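PDB 2DXQ: acetyltransferase from Agrobacterium tumefaciens, which probably transfers an acetyl group from acetyl-coenzyme A to an acceptor substrate, as a GNAT-family acetyltransferase. Local coordinates for residues A10-L22 / E32-A44. Residues are numbered along the deposited sequence; the frame is centred on the assembly and turned at random.
Sequences AAGPGDLPGLLEL and ELTTQEAGAVFAA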
loop_
_atom_site.group_PDB
_atom_site.type_symbol
_atom_site.label_atom_id
_atom_site.label_comp_id
_atom_site.label_asym_id
_atom_site.label_seq_id
_atom_site.Cartn_x
_atom_site.Cartn_y
_atom_site.Cartn_z
ATOM N N ALA A 10 9.211 -17.108 1.897
ATOM C CA ALA A 10 9.048 -16.179 0.799
ATOM C C ALA A 10 9.012 -16.968 -0.496
ATOM O O ALA A 10 9.676 -18.015 -0.625
ATOM C CB ALA A 10 10.197 -15.157 0.766
ATOM N N ALA A 11 8.230 -16.470 -1.450
ATOM C CA ALA A 11 8.183 -17.041 -2.790
ATOM C C ALA A 11 9.459 -16.708 -3.547
ATOM O O ALA A 11 10.135 -15.712 -3.250
ATOM C CB ALA A 11 6.968 -16.517 -3.559
ATOM N N GLY A 12 9.773 -17.545 -4.528
ATOM C CA GLY A 12 10.933 -17.341 -5.396
ATOM C C GLY A 12 10.628 -17.870 -6.782
ATOM O O GLY A 12 9.482 -18.211 -7.070
ATOM N N PRO A 13 11.660 -17.967 -7.645
ATOM C CA PRO A 13 11.526 -18.307 -9.069
ATOM C C PRO A 13 10.471 -19.388 -9.377
ATOM O O PRO A 13 9.447 -19.107 -10.024
ATOM C CB PRO A 13 12.935 -18.801 -9.428
ATOM C CG PRO A 13 13.828 -17.958 -8.581
ATOM C CD PRO A 13 13.075 -17.762 -7.267
ATOM N N GLY A 14 10.704 -20.599 -8.892
ATOM C CA GLY A 14 9.850 -21.745 -9.205
ATOM C C GLY A 14 8.421 -21.699 -8.693
ATOM O O GLY A 14 7.623 -22.592 -8.990
ATOM N N ASP A 15 8.081 -20.660 -7.936
ATOM C CA ASP A 15 6.768 -20.589 -7.291
ATOM C C ASP A 15 5.674 -19.997 -8.164
ATOM O O ASP A 15 4.508 -19.998 -7.791
ATOM C CB ASP A 15 6.869 -19.813 -5.977
ATOM C CG ASP A 15 7.637 -20.581 -4.919
ATOM O OD1 ASP A 15 7.420 -21.805 -4.810
ATOM O OD2 ASP A 15 8.463 -19.978 -4.219
ATOM N N LEU A 16 6.049 -19.493 -9.334
ATOM C CA LEU A 16 5.093 -18.769 -10.155
ATOM C C LEU A 16 3.847 -19.563 -10.551
ATOM O O LEU A 16 2.735 -19.041 -10.392
ATOM C CB LEU A 16 5.794 -18.098 -11.362
ATOM C CG LEU A 16 4.933 -17.164 -12.217
ATOM C CD1 LEU A 16 4.179 -16.129 -11.366
ATOM C CD2 LEU A 16 5.829 -16.475 -13.277
ATOM N N PRO A 17 3.996 -20.815 -11.076
ATOM C CA PRO A 17 2.784 -21.583 -11.398
ATOM C C PRO A 17 1.812 -21.714 -10.216
ATOM O O PRO A 17 0.604 -21.493 -10.373
ATOM C CB PRO A 17 3.343 -22.961 -11.810
ATOM C CG PRO A 17 4.687 -22.662 -12.339
ATOM C CD PRO A 17 5.220 -21.560 -11.444
ATOM N N GLY A 18 2.349 -22.046 -9.039
ATOM C CA GLY A 18 1.535 -22.211 -7.827
ATOM C C GLY A 18 0.847 -20.937 -7.369
ATOM O O GLY A 18 -0.318 -20.962 -6.972
ATOM N N LEU A 19 1.562 -19.817 -7.453
ATOM C CA LEU A 19 1.001 -18.499 -7.139
ATOM C C LEU A 19 -0.110 -18.127 -8.098
ATOM O O LEU A 19 -1.149 -17.615 -7.690
ATOM C CB LEU A 19 2.090 -17.434 -7.209
ATOM C CG LEU A 19 2.979 -17.320 -5.980
ATOM C CD1 LEU A 19 4.143 -16.377 -6.294
ATOM C CD2 LEU A 19 2.156 -16.832 -4.791
ATOM N N LEU A 20 0.092 -18.396 -9.382
ATOM C CA LEU A 20 -0.963 -18.089 -10.353
ATOM C C LEU A 20 -2.244 -18.884 -10.059
ATOM O O LEU A 20 -3.354 -18.356 -10.166
ATOM C CB LEU A 20 -0.464 -18.306 -11.794
ATOM C CG LEU A 20 0.613 -17.328 -12.300
ATOM C CD1 LEU A 20 1.150 -17.788 -13.655
ATOM C CD2 LEU A 20 0.009 -15.910 -12.439
ATOM N N GLU A 21 -2.101 -20.142 -9.654
ATOM C CA GLU A 21 -3.273 -20.935 -9.262
ATOM C C GLU A 21 -4.027 -20.322 -8.089
ATOM O O GLU A 21 -5.264 -20.269 -8.088
ATOM C CB GLU A 21 -2.867 -22.383 -8.974
ATOM C CG GLU A 21 -2.270 -23.064 -10.201
ATOM C CD GLU A 21 -2.048 -24.554 -10.029
ATOM O OE1 GLU A 21 -2.423 -25.112 -8.975
ATOM O OE2 GLU A 21 -1.502 -25.168 -10.975
ATOM N N LEU A 22 -3.286 -19.828 -7.102
ATOM C CA LEU A 22 -3.904 -19.145 -5.963
ATOM C C LEU A 22 -4.630 -17.877 -6.398
ATOM O O LEU A 22 -5.740 -17.622 -5.968
ATOM C CB LEU A 22 -2.860 -18.828 -4.885
ATOM C CG LEU A 22 -2.321 -20.036 -4.109
ATOM C CD1 LEU A 22 -1.162 -19.611 -3.208
ATOM C CD2 LEU A 22 -3.449 -20.670 -3.264
ATOM N N GLU A 32 -6.559 -16.388 -17.135
ATOM C CA GLU A 32 -5.581 -17.317 -16.569
ATOM C C GLU A 32 -4.245 -17.078 -17.251
ATOM O O GLU A 32 -3.971 -17.625 -18.315
ATOM C CB GLU A 32 -6.072 -18.767 -16.691
ATOM C CG GLU A 32 -7.437 -18.959 -16.021
ATOM C CD GLU A 32 -7.936 -20.400 -16.022
ATOM O OE1 GLU A 32 -7.374 -21.256 -16.739
ATOM O OE2 GLU A 32 -8.906 -20.670 -15.281
ATOM N N LEU A 33 -3.442 -16.202 -16.644
ATOM C CA LEU A 33 -2.105 -15.884 -17.140
ATOM C C LEU A 33 -1.232 -17.120 -17.099
ATOM O O LEU A 33 -1.268 -17.877 -16.130
ATOM C CB LEU A 33 -1.442 -14.818 -16.258
ATOM C CG LEU A 33 -2.056 -13.429 -16.227
ATOM C CD1 LEU A 33 -1.225 -12.563 -15.298
ATOM C CD2 LEU A 33 -2.107 -12.817 -17.618
ATOM N N THR A 34 -0.454 -17.336 -18.156
ATOM C CA THR A 34 0.520 -18.421 -18.137
ATOM C C THR A 34 1.762 -17.969 -17.371
ATOM O O THR A 34 1.969 -16.776 -17.137
ATOM C CB THR A 34 0.921 -18.815 -19.561
ATOM O OG1 THR A 34 1.610 -17.707 -20.168
ATOM C CG2 THR A 34 -0.325 -19.149 -20.368
ATOM N N THR A 35 2.587 -18.930 -16.971
ATOM C CA THR A 35 3.852 -18.638 -16.336
ATOM C C THR A 35 4.688 -17.710 -17.240
ATOM O O THR A 35 5.358 -16.782 -16.763
ATOM C CB THR A 35 4.579 -19.963 -15.999
ATOM O OG1 THR A 35 3.745 -20.722 -15.109
ATOM C CG2 THR A 35 5.881 -19.706 -15.322
ATOM N N GLN A 36 4.610 -17.932 -18.552
ATOM C CA GLN A 36 5.356 -17.095 -19.496
ATOM C C GLN A 36 4.852 -15.648 -19.503
ATOM O O GLN A 36 5.661 -14.719 -19.434
ATOM C CB GLN A 36 5.307 -17.683 -20.918
ATOM C CG GLN A 36 6.149 -18.950 -21.082
ATOM C CD GLN A 36 5.539 -20.150 -20.378
ATOM O OE1 GLN A 36 4.319 -20.266 -20.291
ATOM N NE2 GLN A 36 6.394 -21.050 -19.867
ATOM N N GLU A 37 3.535 -15.479 -19.580
ATOM C CA GLU A 37 2.899 -14.142 -19.568
ATOM C C GLU A 37 3.190 -13.388 -18.279
ATOM O O GLU A 37 3.297 -12.153 -18.274
ATOM C CB GLU A 37 1.382 -14.263 -19.738
ATOM C CG GLU A 37 0.956 -14.595 -21.176
ATOM C CD GLU A 37 -0.506 -14.954 -21.304
ATOM O OE1 GLU A 37 -1.117 -15.425 -20.310
ATOM O OE2 GLU A 37 -1.050 -14.803 -22.426
ATOM N N ALA A 38 3.316 -14.137 -17.181
ATOM C CA ALA A 38 3.470 -13.539 -15.867
ATOM C C ALA A 38 4.919 -13.324 -15.455
ATOM O O ALA A 38 5.179 -12.687 -14.443
ATOM C CB ALA A 38 2.703 -14.388 -14.799
ATOM N N GLY A 39 5.865 -13.827 -16.250
ATOM C CA GLY A 39 7.276 -13.878 -15.847
ATOM C C GLY A 39 7.933 -12.529 -15.597
ATOM O O GLY A 39 8.668 -12.357 -14.615
ATOM N N ALA A 40 7.664 -11.575 -16.489
ATOM C CA ALA A 40 8.272 -10.250 -16.414
ATOM C C ALA A 40 7.828 -9.499 -15.146
ATOM O O ALA A 40 8.662 -8.954 -14.419
ATOM C CB ALA A 40 7.925 -9.456 -17.667
ATOM N N VAL A 41 6.522 -9.474 -14.891
ATOM C CA VAL A 41 6.013 -8.834 -13.666
ATOM C C VAL A 41 6.479 -9.573 -12.407
ATOM O O VAL A 41 6.885 -8.937 -11.428
ATOM C CB VAL A 41 4.471 -8.645 -13.689
ATOM C CG1 VAL A 41 3.988 -8.123 -12.345
ATOM C CG2 VAL A 41 4.102 -7.645 -14.756
ATOM N N PHE A 42 6.463 -10.910 -12.431
ATOM C CA PHE A 42 6.954 -11.673 -11.275
ATOM C C PHE A 42 8.411 -11.306 -10.941
ATOM O O PHE A 42 8.769 -11.096 -9.771
ATOM C CB PHE A 42 6.787 -13.190 -11.496
ATOM C CG PHE A 42 7.100 -14.025 -10.279
ATOM C CD1 PHE A 42 6.456 -13.779 -9.069
ATOM C CD2 PHE A 42 8.026 -15.062 -10.349
ATOM C CE1 PHE A 42 6.741 -14.556 -7.940
ATOM C CE2 PHE A 42 8.316 -15.850 -9.210
ATOM C CZ PHE A 42 7.662 -15.583 -8.018
ATOM N N ALA A 43 9.249 -11.211 -11.970
ATOM C CA ALA A 43 10.650 -10.824 -11.784
ATOM C C ALA A 43 10.777 -9.425 -11.181
ATOM O O ALA A 43 11.611 -9.207 -10.292
ATOM C CB ALA A 43 11.421 -10.908 -13.105
ATOM N N ALA A 44 9.950 -8.491 -11.658
ATOM C CA ALA A 44 9.905 -7.129 -11.116
ATOM C C ALA A 44 9.495 -7.140 -9.647
ATOM O O ALA A 44 10.002 -6.346 -8.854
ATOM C CB ALA A 44 8.950 -6.262 -11.909
#
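Leu-16 enters helix 35-44 as a knob into a hole, its side chain seated among Thr-35, Ala-38, Gly-39 and Phe-42. Its CG stands anti to the backbone N (chi1 -173°), which carries the branch out along the Phe-42 ring. CD1 lies over one face of that ring in a CH-pi contact, 4.1 Å from the centroid and 25° off the ring normal; CD2 reaches past it to Thr-35 and Ala-38 and comes within 3.9 Å of Gly-39 CA. Further along helix 16-22, Leu-20 packs its CD2 3.9 Å from Ala-38 CB, where a small methyl suits the space between two leucines, and its CD1 rests against the backbone, 3.5 Å from Leu-33 O and near Thr-34 O. Leu-19 meets the Phe-42 ring obliquely, CD1 to CE1 at 3.6 Å.

No hydrogen bond joins the two segments. Polar atoms meet apolar ones instead: Gly-12 O lies in the plane of the Phe-42 ring at its edge, 3.3 Å from CZ, so the carbonyl faces the slightly positive ring hydrogens.

A capping box formed by Thr-34 and Glu-37 starts helix 35-44: Glu-37 N donates to Thr-34 OG1, and Thr-34 N to Glu-37 OE1. Asp-15 OD2 holds the 12-15 turn by accepting from Gly-12 N, and also pairs with Arg-9.

The helices cross nearly perpendicularly, at 99°, forming the layer of paired N-terminal helices familiar in GNAT proteins. Leu-19 and Phe-42 continue onto Ile-53 of strand 51-58, while Leu-74 of the second subunit packs on Leu-16, Leu-33 and Ala-38.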